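Local coordinates for tRNA nucleotidyl transferase-related protein (PDB 3H38) that probably completes tRNA 3' ends as a magnesium-dependent class II CCA-adding nucleotidyltransferase, of which this chain is the C-terminal half, at residues 283-288 and 307-312; 33-38 and 64-69. All blocks are in the same frame, centred on the assembly; numbering follows the deposited sequence.

Contact 1 (283-288 and 307-312); sequences VLHVFL and RNLINE
The first torsion of Leu309, 174°, sets CG opposite the backbone N and beside the carbonyl carbon. That turn carries the leucine branch toward His285 on helix 279-287. The His285 ring swings toward 307-312, although its CB does not point straight at that segment. Leu309 CD1 then lies 3.7 Å from His285 NE2, with His285 CD2 also near. The two side chains meet at a slant. One turn further along the same helix as Leu309, Glu312 adds a second contact to the ring: its CB is 4.0 Å from His285 CE1. The imidazole therefore meets aliphatic carbons of two residues, both at a slant.

The other leucine methyl gives looser packing, with Leu309 CD2 at 4.5 Å from Leu284 CD1. Just past the end of helix 279-287, Leu288 O comes within 4.5 Å of Ile310 CD1. The contact joins helix 279-287 to the start of helix 309-328 in the helical part of the chain, away from the known nucleotide and metal sites. Trp296 of helix 293-302 packs against Leu309 and Ile310. On helix 345-352, Thr347 touches both His285 and Glu312, and the His350 ring meets that of His285 at a steep angle.

The contact is mostly apolar, yet it buries His285 NE2 without a polar partner in the model. Glu312 OE2 is 4.3 Å from His285 NE2, too far for a bond. The carboxylate might favour a proton on the ring, but burial without a partner would oppose it, so the charge state stays uncertain.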
ATOM      1  N   VAL A 283       5.948  -7.676   4.619  1.00 29.96           N
ATOM      2  CA  VAL A 283       6.947  -7.868   3.562  1.00 33.03           C
ATOM      3  C   VAL A 283       8.366  -7.590   4.045  1.00 31.32           C
ATOM      4  O   VAL A 283       9.323  -8.180   3.552  1.00 32.95           O
ATOM      5  CB  VAL A 283       6.661  -6.995   2.314  1.00 33.69           C
ATOM      6  CG1 VAL A 283       7.632  -7.328   1.198  1.00 34.21           C
ATOM      7  CG2 VAL A 283       5.267  -7.238   1.825  1.00 27.16           C
ATOM      8  N   LEU A 284       8.514  -6.689   5.005  1.00 30.29           N
ATOM      9  CA  LEU A 284       9.852  -6.393   5.506  1.00 32.34           C
ATOM     10  C   LEU A 284      10.371  -7.527   6.391  1.00 33.85           C
ATOM     11  O   LEU A 284      11.584  -7.755   6.474  1.00 30.39           O
ATOM     12  CB  LEU A 284       9.889  -5.064   6.267  1.00 34.90           C
ATOM     13  CG  LEU A 284       9.626  -3.759   5.512  1.00 28.97           C
ATOM     14  CD1 LEU A 284       9.743  -2.548   6.444  1.00 21.52           C
ATOM     15  CD2 LEU A 284      10.570  -3.597   4.338  1.00 28.70           C
ATOM     16  N   HIS A 285       9.458  -8.236   7.053  1.00 32.14           N
ATOM     17  CA  HIS A 285       9.848  -9.400   7.847  1.00 28.13           C
ATOM     18  C   HIS A 285      10.670 -10.341   6.973  1.00 32.54           C
ATOM     19  O   HIS A 285      11.621 -10.947   7.444  1.00 34.48           O
ATOM     20  CB  HIS A 285       8.645 -10.127   8.430  1.00 18.28           C
ATOM     21  CG  HIS A 285       8.230  -9.637   9.776  1.00 30.09           C
ATOM     22  ND1 HIS A 285       8.551 -10.301  10.943  1.00 37.79           N
ATOM     23  CD2 HIS A 285       7.494  -8.559  10.155  1.00 30.90           C
ATOM     24  CE1 HIS A 285       8.033  -9.664  11.976  1.00 36.95           C
ATOM     25  NE2 HIS A 285       7.377  -8.604  11.519  1.00 40.92           N
ATOM     26  N   VAL A 286      10.321 -10.420   5.688  1.00 40.77           N
ATOM     27  CA  VAL A 286      11.059 -11.267   4.757  1.00 40.20           C
ATOM     28  C   VAL A 286      12.306 -10.584   4.214  1.00 35.17           C
ATOM     29  O   VAL A 286      13.411 -11.102   4.337  1.00 31.33           O
ATOM     30  CB  VAL A 286      10.189 -11.752   3.586  1.00 34.90           C
ATOM     31  CG1 VAL A 286      11.024 -12.630   2.657  1.00 34.59           C
ATOM     32  CG2 VAL A 286       8.984 -12.538   4.116  1.00 34.33           C
ATOM     33  N   PHE A 287      12.119  -9.420   3.611  1.00 39.29           N
ATOM     34  CA  PHE A 287      13.219  -8.643   3.049  1.00 26.77           C
ATOM     35  C   PHE A 287      14.393  -8.509   3.979  1.00 25.70           C
ATOM     36  O   PHE A 287      15.553  -8.631   3.574  1.00 30.49           O
ATOM     37  CB  PHE A 287      12.716  -7.256   2.677  1.00 30.52           C
ATOM     38  CG  PHE A 287      11.983  -7.216   1.367  1.00 31.11           C
ATOM     39  CD1 PHE A 287      12.074  -8.277   0.482  1.00 34.59           C
ATOM     40  CD2 PHE A 287      11.242  -6.115   1.003  1.00 37.41           C
ATOM     41  CE1 PHE A 287      11.434  -8.252  -0.721  1.00 35.01           C
ATOM     42  CE2 PHE A 287      10.598  -6.073  -0.226  1.00 39.05           C
ATOM     43  CZ  PHE A 287      10.690  -7.136  -1.085  1.00 40.47           C
ATOM     44  N   LEU A 288      14.090  -8.290   5.245  1.00 34.43           N
ATOM     45  CA  LEU A 288      15.120  -7.902   6.197  1.00 38.57           C
ATOM     46  C   LEU A 288      15.691  -9.056   7.051  1.00 38.34           C
ATOM     47  O   LEU A 288      16.458  -8.831   7.983  1.00 43.58           O
ATOM     48  CB  LEU A 288      14.616  -6.739   7.060  1.00 37.06           C
ATOM     49  CG  LEU A 288      14.863  -5.289   6.584  1.00 39.02           C
ATOM     50  CD1 LEU A 288      14.950  -5.119   5.076  1.00 33.24           C
ATOM     51  CD2 LEU A 288      13.828  -4.352   7.163  1.00 31.11           C
ATOM     52  N   ARG A 307      11.737   0.471  16.151  1.00 41.21           N
ATOM     53  CA  ARG A 307      13.052   0.010  16.581  1.00 50.37           C
ATOM     54  C   ARG A 307      13.057  -1.496  16.883  1.00 52.22           C
ATOM     55  O   ARG A 307      14.017  -2.199  16.575  1.00 56.10           O
ATOM     56  CB  ARG A 307      13.535   0.807  17.806  1.00 65.07           C
ATOM     57  CG  ARG A 307      13.831   2.294  17.547  1.00 67.45           C
ATOM     58  CD  ARG A 307      14.461   2.980  18.767  1.00 71.81           C
ATOM     59  NE  ARG A 307      15.780   2.438  19.116  1.00 80.11           N
ATOM     60  CZ  ARG A 307      16.938   2.905  18.646  1.00 83.78           C
ATOM     61  NH1 ARG A 307      16.939   3.928  17.799  1.00 85.78           N
ATOM     62  NH2 ARG A 307      18.095   2.352  19.020  1.00 77.46           N
ATOM     63  N   ASN A 308      11.978  -1.976  17.449  1.00 51.73           N
ATOM     64  CA  ASN A 308      11.847  -3.350  17.853  1.00 54.90           C
ATOM     65  C   ASN A 308      11.774  -4.332  16.714  1.00 47.78           C
ATOM     66  O   ASN A 308      11.864  -5.485  16.935  1.00 54.15           O
ATOM     67  CB  ASN A 308      10.599  -3.506  18.710  1.00 62.56           C
ATOM     68  CG  ASN A 308      10.881  -4.158  20.033  1.00 80.75           C
ATOM     69  OD1 ASN A 308      10.615  -5.342  20.233  1.00 89.57           O
ATOM     70  ND2 ASN A 308      11.434  -3.392  20.954  1.00 78.88           N
ATOM     71  N   LEU A 309      11.544  -3.860  15.507  1.00 40.28           N
ATOM     72  CA  LEU A 309      11.221  -4.709  14.369  1.00 41.70           C
ATOM     73  C   LEU A 309      12.307  -5.734  14.085  1.00 43.32           C
ATOM     74  O   LEU A 309      12.013  -6.893  13.730  1.00 37.70           O
ATOM     75  CB  LEU A 309      10.946  -3.865  13.112  1.00 40.23           C
ATOM     76  CG  LEU A 309      10.738  -4.674  11.831  1.00 38.60           C
ATOM     77  CD1 LEU A 309       9.389  -5.467  11.846  1.00 42.30           C
ATOM     78  CD2 LEU A 309      10.904  -3.817  10.582  1.00 29.21           C
ATOM     79  N   ILE A 310      13.559  -5.305  14.237  1.00 36.79           N
ATOM     80  CA  ILE A 310      14.676  -6.197  14.003  1.00 35.60           C
ATOM     81  C   ILE A 310      14.633  -7.354  15.011  1.00 43.89           C
ATOM     82  O   ILE A 310      14.951  -8.483  14.668  1.00 45.47           O
ATOM     83  CB  ILE A 310      16.016  -5.469  14.017  1.00 41.84           C
ATOM     84  CG1 ILE A 310      17.090  -6.329  13.338  1.00 42.53           C
ATOM     85  CG2 ILE A 310      16.412  -5.079  15.446  1.00 46.30           C
ATOM     86  CD1 ILE A 310      16.763  -6.727  11.910  1.00 35.18           C
ATOM     87  N   ASN A 311      14.181  -7.080  16.231  1.00 46.56           N
ATOM     88  CA  ASN A 311      14.019  -8.136  17.226  1.00 48.98           C
ATOM     89  C   ASN A 311      13.061  -9.237  16.769  1.00 48.81           C
ATOM     90  O   ASN A 311      13.357 -10.426  16.948  1.00 51.55           O
ATOM     91  CB  ASN A 311      13.528  -7.574  18.566  1.00 49.25           C
ATOM     92  CG  ASN A 311      14.525  -6.648  19.215  1.00 55.12           C
ATOM     93  OD1 ASN A 311      15.732  -6.859  19.126  1.00 52.69           O
ATOM     94  ND2 ASN A 311      14.023  -5.606  19.882  1.00 55.25           N
ATOM     95  N   GLU A 312      11.918  -8.832  16.202  1.00 41.86           N
ATOM     96  CA  GLU A 312      10.828  -9.750  15.835  1.00 42.50           C
ATOM     97  C   GLU A 312      11.168 -10.577  14.612  1.00 45.47           C
ATOM     98  O   GLU A 312      10.847 -11.769  14.541  1.00 46.43           O
ATOM     99  CB  GLU A 312       9.538  -8.985  15.567  1.00 49.08           C
ATOM    100  CG  GLU A 312       9.053  -8.163  16.755  1.00 64.35           C
ATOM    101  CD  GLU A 312       8.391  -6.849  16.343  1.00 70.84           C
ATOM    102  OE1 GLU A 312       8.716  -5.812  16.959  1.00 72.31           O
ATOM    103  OE2 GLU A 312       7.560  -6.849  15.404  1.00 75.27           O
TER

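Contact 2 (33-38 and 64-69); sequences VNMPVY and ALEFAE
The Phe67 ring is approached obliquely by Val33, Met35 and Val37, all from 33-38. Met35 SD lies 5.2 Å from the Phe67 ring centroid and 71° off the ring normal, a Met-aromatic contact. The sulfur also touches the carbon that carries the ring, with Met35 SD 3.8 Å from Phe67 CB. Further out, Val37 CG2 is 3.7 Å from Phe67 CE1. Val33 CG2 meets Phe67 CD1 at 4.1 Å, its side chain nearly at right angles to that of the phenylalanine.

Phe67 CG is anti to its backbone N, chi1 -175°, which sends the ring between helix 64-72 and the mixed sheet of the nucleotidyltransferase head domain. Val60 and Ile100, on neighbouring strands of that sheet, touch it too. Segment 33-38 leads from the end of helix 17-32 into the start of strand 37-40. Asn34, with positive phi, closes that helix in a Schellman motif.

The methyl of Met35, CE, lies 3.5 Å from Glu66 CB and also comes near the Glu66 carboxylate. With an alanine in place of Met35, Phe67 would probably lose its sulfur neighbour and Glu66 the methyl beside it.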
ATOM      1  N   VAL A  33     -16.412  33.224 -14.310  1.00 53.73           N
ATOM      2  CA  VAL A  33     -15.280  33.831 -13.623  1.00 46.83           C
ATOM      3  C   VAL A  33     -14.038  33.767 -14.504  1.00 43.28           C
ATOM      4  O   VAL A  33     -12.921  33.952 -14.039  1.00 31.78           O
ATOM      5  CB  VAL A  33     -15.006  33.142 -12.284  1.00 55.07           C
ATOM      6  CG1 VAL A  33     -16.167  33.374 -11.339  1.00 48.86           C
ATOM      7  CG2 VAL A  33     -14.771  31.637 -12.494  1.00 59.15           C
ATOM      8  N   ASN A  34     -14.244  33.494 -15.787  1.00 45.99           N
ATOM      9  CA  ASN A  34     -13.147  33.518 -16.750  1.00 52.85           C
ATOM     10  C   ASN A  34     -11.961  32.601 -16.447  1.00 45.97           C
ATOM     11  O   ASN A  34     -10.811  32.985 -16.641  1.00 48.70           O
ATOM     12  CB  ASN A  34     -12.658  34.954 -16.957  1.00 60.36           C
ATOM     13  CG  ASN A  34     -13.716  35.834 -17.579  1.00 68.16           C
ATOM     14  OD1 ASN A  34     -14.124  35.618 -18.726  1.00 72.74           O
ATOM     15  ND2 ASN A  34     -14.182  36.827 -16.822  1.00 68.25           N
ATOM     16  N   MET A  35     -12.249  31.385 -15.992  1.00 43.61           N
ATOM     17  CA  MET A  35     -11.225  30.350 -15.818  1.00 35.30           C
ATOM     18  C   MET A  35     -11.581  29.144 -16.676  1.00 33.62           C
ATOM     19  O   MET A  35     -12.714  28.668 -16.635  1.00 33.03           O
ATOM     20  CB  MET A  35     -11.162  29.908 -14.365  1.00 21.94           C
ATOM     21  CG  MET A  35     -10.606  30.969 -13.391  1.00 12.30           C
ATOM     22  SD  MET A  35     -10.714  30.324 -11.727  1.00 35.66           S
ATOM     23  CE  MET A  35     -11.006  31.809 -10.746  1.00 45.18           C
ATOM     24  N   PRO A  36     -10.631  28.662 -17.488  1.00 34.52           N
ATOM     25  CA  PRO A  36     -10.840  27.357 -18.144  1.00 34.82           C
ATOM     26  C   PRO A  36     -10.874  26.227 -17.117  1.00 27.19           C
ATOM     27  O   PRO A  36      -9.980  26.168 -16.284  1.00 36.86           O
ATOM     28  CB  PRO A  36      -9.620  27.221 -19.056  1.00 33.30           C
ATOM     29  CG  PRO A  36      -9.190  28.684 -19.314  1.00 28.96           C
ATOM     30  CD  PRO A  36      -9.447  29.372 -18.002  1.00 23.97           C
ATOM     31  N   VAL A  37     -11.898  25.375 -17.166  1.00 29.62           N
ATOM     32  CA  VAL A  37     -12.050  24.276 -16.211  1.00 32.88           C
ATOM     33  C   VAL A  37     -11.850  22.891 -16.851  1.00 33.74           C
ATOM     34  O   VAL A  37     -12.329  22.644 -17.954  1.00 34.10           O
ATOM     35  CB  VAL A  37     -13.431  24.297 -15.546  1.00 29.25           C
ATOM     36  CG1 VAL A  37     -13.425  23.397 -14.335  1.00 29.46           C
ATOM     37  CG2 VAL A  37     -13.791  25.689 -15.126  1.00 37.64           C
ATOM     38  N   TYR A  38     -11.158  21.996 -16.141  1.00 30.34           N
ATOM     39  CA  TYR A  38     -10.910  20.631 -16.609  1.00 25.75           C
ATOM     40  C   TYR A  38     -11.006  19.555 -15.514  1.00 30.92           C
ATOM     41  O   TYR A  38     -10.617  19.762 -14.356  1.00 27.35           O
ATOM     42  CB  TYR A  38      -9.500  20.504 -17.180  1.00 29.41           C
ATOM     43  CG  TYR A  38      -9.030  21.620 -18.066  1.00 31.62           C
ATOM     44  CD1 TYR A  38      -8.538  22.784 -17.529  1.00 24.52           C
ATOM     45  CD2 TYR A  38      -9.041  21.483 -19.452  1.00 35.97           C
ATOM     46  CE1 TYR A  38      -8.081  23.806 -18.345  1.00 39.26           C
ATOM     47  CE2 TYR A  38      -8.600  22.500 -20.273  1.00 32.60           C
ATOM     48  CZ  TYR A  38      -8.117  23.659 -19.718  1.00 31.59           C
ATOM     49  OH  TYR A  38      -7.656  24.662 -20.536  1.00 29.00           O
ATOM     50  N   ALA A  64      -7.590  28.907  -7.704  1.00 49.36           N
ATOM     51  CA  ALA A  64      -8.410  27.823  -7.162  1.00 46.81           C
ATOM     52  C   ALA A  64      -9.421  28.298  -6.110  1.00 49.08           C
ATOM     53  O   ALA A  64     -10.607  27.936  -6.169  1.00 51.59           O
ATOM     54  CB  ALA A  64      -7.512  26.713  -6.594  1.00 43.82           C
ATOM     55  N   LEU A  65      -8.975  29.128  -5.182  1.00 54.72           N
ATOM     56  CA  LEU A  65      -9.869  29.671  -4.164  1.00 54.94           C
ATOM     57  C   LEU A  65     -10.984  30.537  -4.692  1.00 53.07           C
ATOM     58  O   LEU A  65     -12.110  30.317  -4.354  1.00 51.81           O
ATOM     59  CB  LEU A  65      -9.107  30.414  -3.090  1.00 61.38           C
ATOM     60  CG  LEU A  65      -8.099  29.610  -2.297  1.00 70.25           C
ATOM     61  CD1 LEU A  65      -8.424  29.738  -0.857  1.00 78.99           C
ATOM     62  CD2 LEU A  65      -8.090  28.181  -2.699  1.00 66.09           C
ATOM     63  N   GLU A  66     -10.674  31.512  -5.518  1.00 39.46           N
ATOM     64  CA  GLU A  66     -11.722  32.244  -6.162  1.00 48.06           C
ATOM     65  C   GLU A  66     -12.793  31.319  -6.630  1.00 52.49           C
ATOM     66  O   GLU A  66     -13.950  31.571  -6.437  1.00 63.73           O
ATOM     67  CB  GLU A  66     -11.240  32.908  -7.422  1.00 55.26           C
ATOM     68  CG  GLU A  66     -10.313  34.021  -7.275  1.00 70.04           C
ATOM     69  CD  GLU A  66     -10.285  34.843  -8.500  1.00 79.98           C
ATOM     70  OE1 GLU A  66      -9.200  35.173  -8.976  1.00 86.72           O
ATOM     71  OE2 GLU A  66     -11.364  35.163  -8.998  1.00 73.78           O
ATOM     72  N   PHE A  67     -12.392  30.279  -7.329  1.00 40.90           N
ATOM     73  CA  PHE A  67     -13.313  29.369  -8.004  1.00 38.30           C
ATOM     74  C   PHE A  67     -14.100  28.553  -6.986  1.00 38.95           C
ATOM     75  O   PHE A  67     -15.313  28.449  -7.066  1.00 36.85           O
ATOM     76  CB  PHE A  67     -12.541  28.439  -8.943  1.00 39.82           C
ATOM     77  CG  PHE A  67     -13.414  27.566  -9.755  1.00 37.32           C
ATOM     78  CD1 PHE A  67     -13.807  27.953 -11.022  1.00 35.69           C
ATOM     79  CD2 PHE A  67     -13.872  26.362  -9.250  1.00 43.01           C
ATOM     80  CE1 PHE A  67     -14.643  27.153 -11.785  1.00 47.75           C
ATOM     81  CE2 PHE A  67     -14.719  25.534 -10.017  1.00 37.43           C
ATOM     82  CZ  PHE A  67     -15.098  25.938 -11.284  1.00 46.61           C
ATOM     83  N   ALA A  68     -13.398  27.951  -6.034  1.00 46.20           N
ATOM     84  CA  ALA A  68     -14.075  27.205  -4.987  1.00 46.37           C
ATOM     85  C   ALA A  68     -15.095  28.101  -4.274  1.00 54.06           C
ATOM     86  O   ALA A  68     -16.221  27.685  -4.036  1.00 64.54           O
ATOM     87  CB  ALA A  68     -13.065  26.621  -4.011  1.00 36.46           C
ATOM     88  N   GLU A  69     -14.712  29.320  -3.942  1.00 53.88           N
ATOM     89  CA  GLU A  69     -15.600  30.253  -3.290  1.00 60.21           C
ATOM     90  C   GLU A  69     -16.841  30.520  -4.121  1.00 60.22           C
ATOM     91  O   GLU A  69     -17.950  30.474  -3.645  1.00 59.24           O
ATOM     92  CB  GLU A  69     -14.861  31.556  -3.008  1.00 58.86           C
ATOM     93  CG  GLU A  69     -14.190  31.621  -1.649  1.00 69.43           C
ATOM     94  CD  GLU A  69     -12.984  32.544  -1.611  1.00 87.78           C
ATOM     95  OE1 GLU A  69     -12.635  33.143  -2.636  1.00 92.58           O
ATOM     96  OE2 GLU A  69     -12.373  32.696  -0.542  1.00 92.92           O
TER

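The two contacts belong to different parts of an elongated chain. Their centres are 48 Å apart, their nearest atoms are about 35 Å apart, and they lie on opposite sides of the chain's centre. Contact 2 closes along the sequence before contact 1 opens. It is also the one close to the catalytic region: the Phe67 side chain is about 10 Å from that of Asp99, and the Val37 side chain about 10 Å from that of Asp57. Both aspartates bind magnesium in other structures of this protein. Contact 1 is helix-to-helix packing far from the nucleotide and metal sites, whereas contact 2 packs a helix beside the sheet that bears those metal ligands.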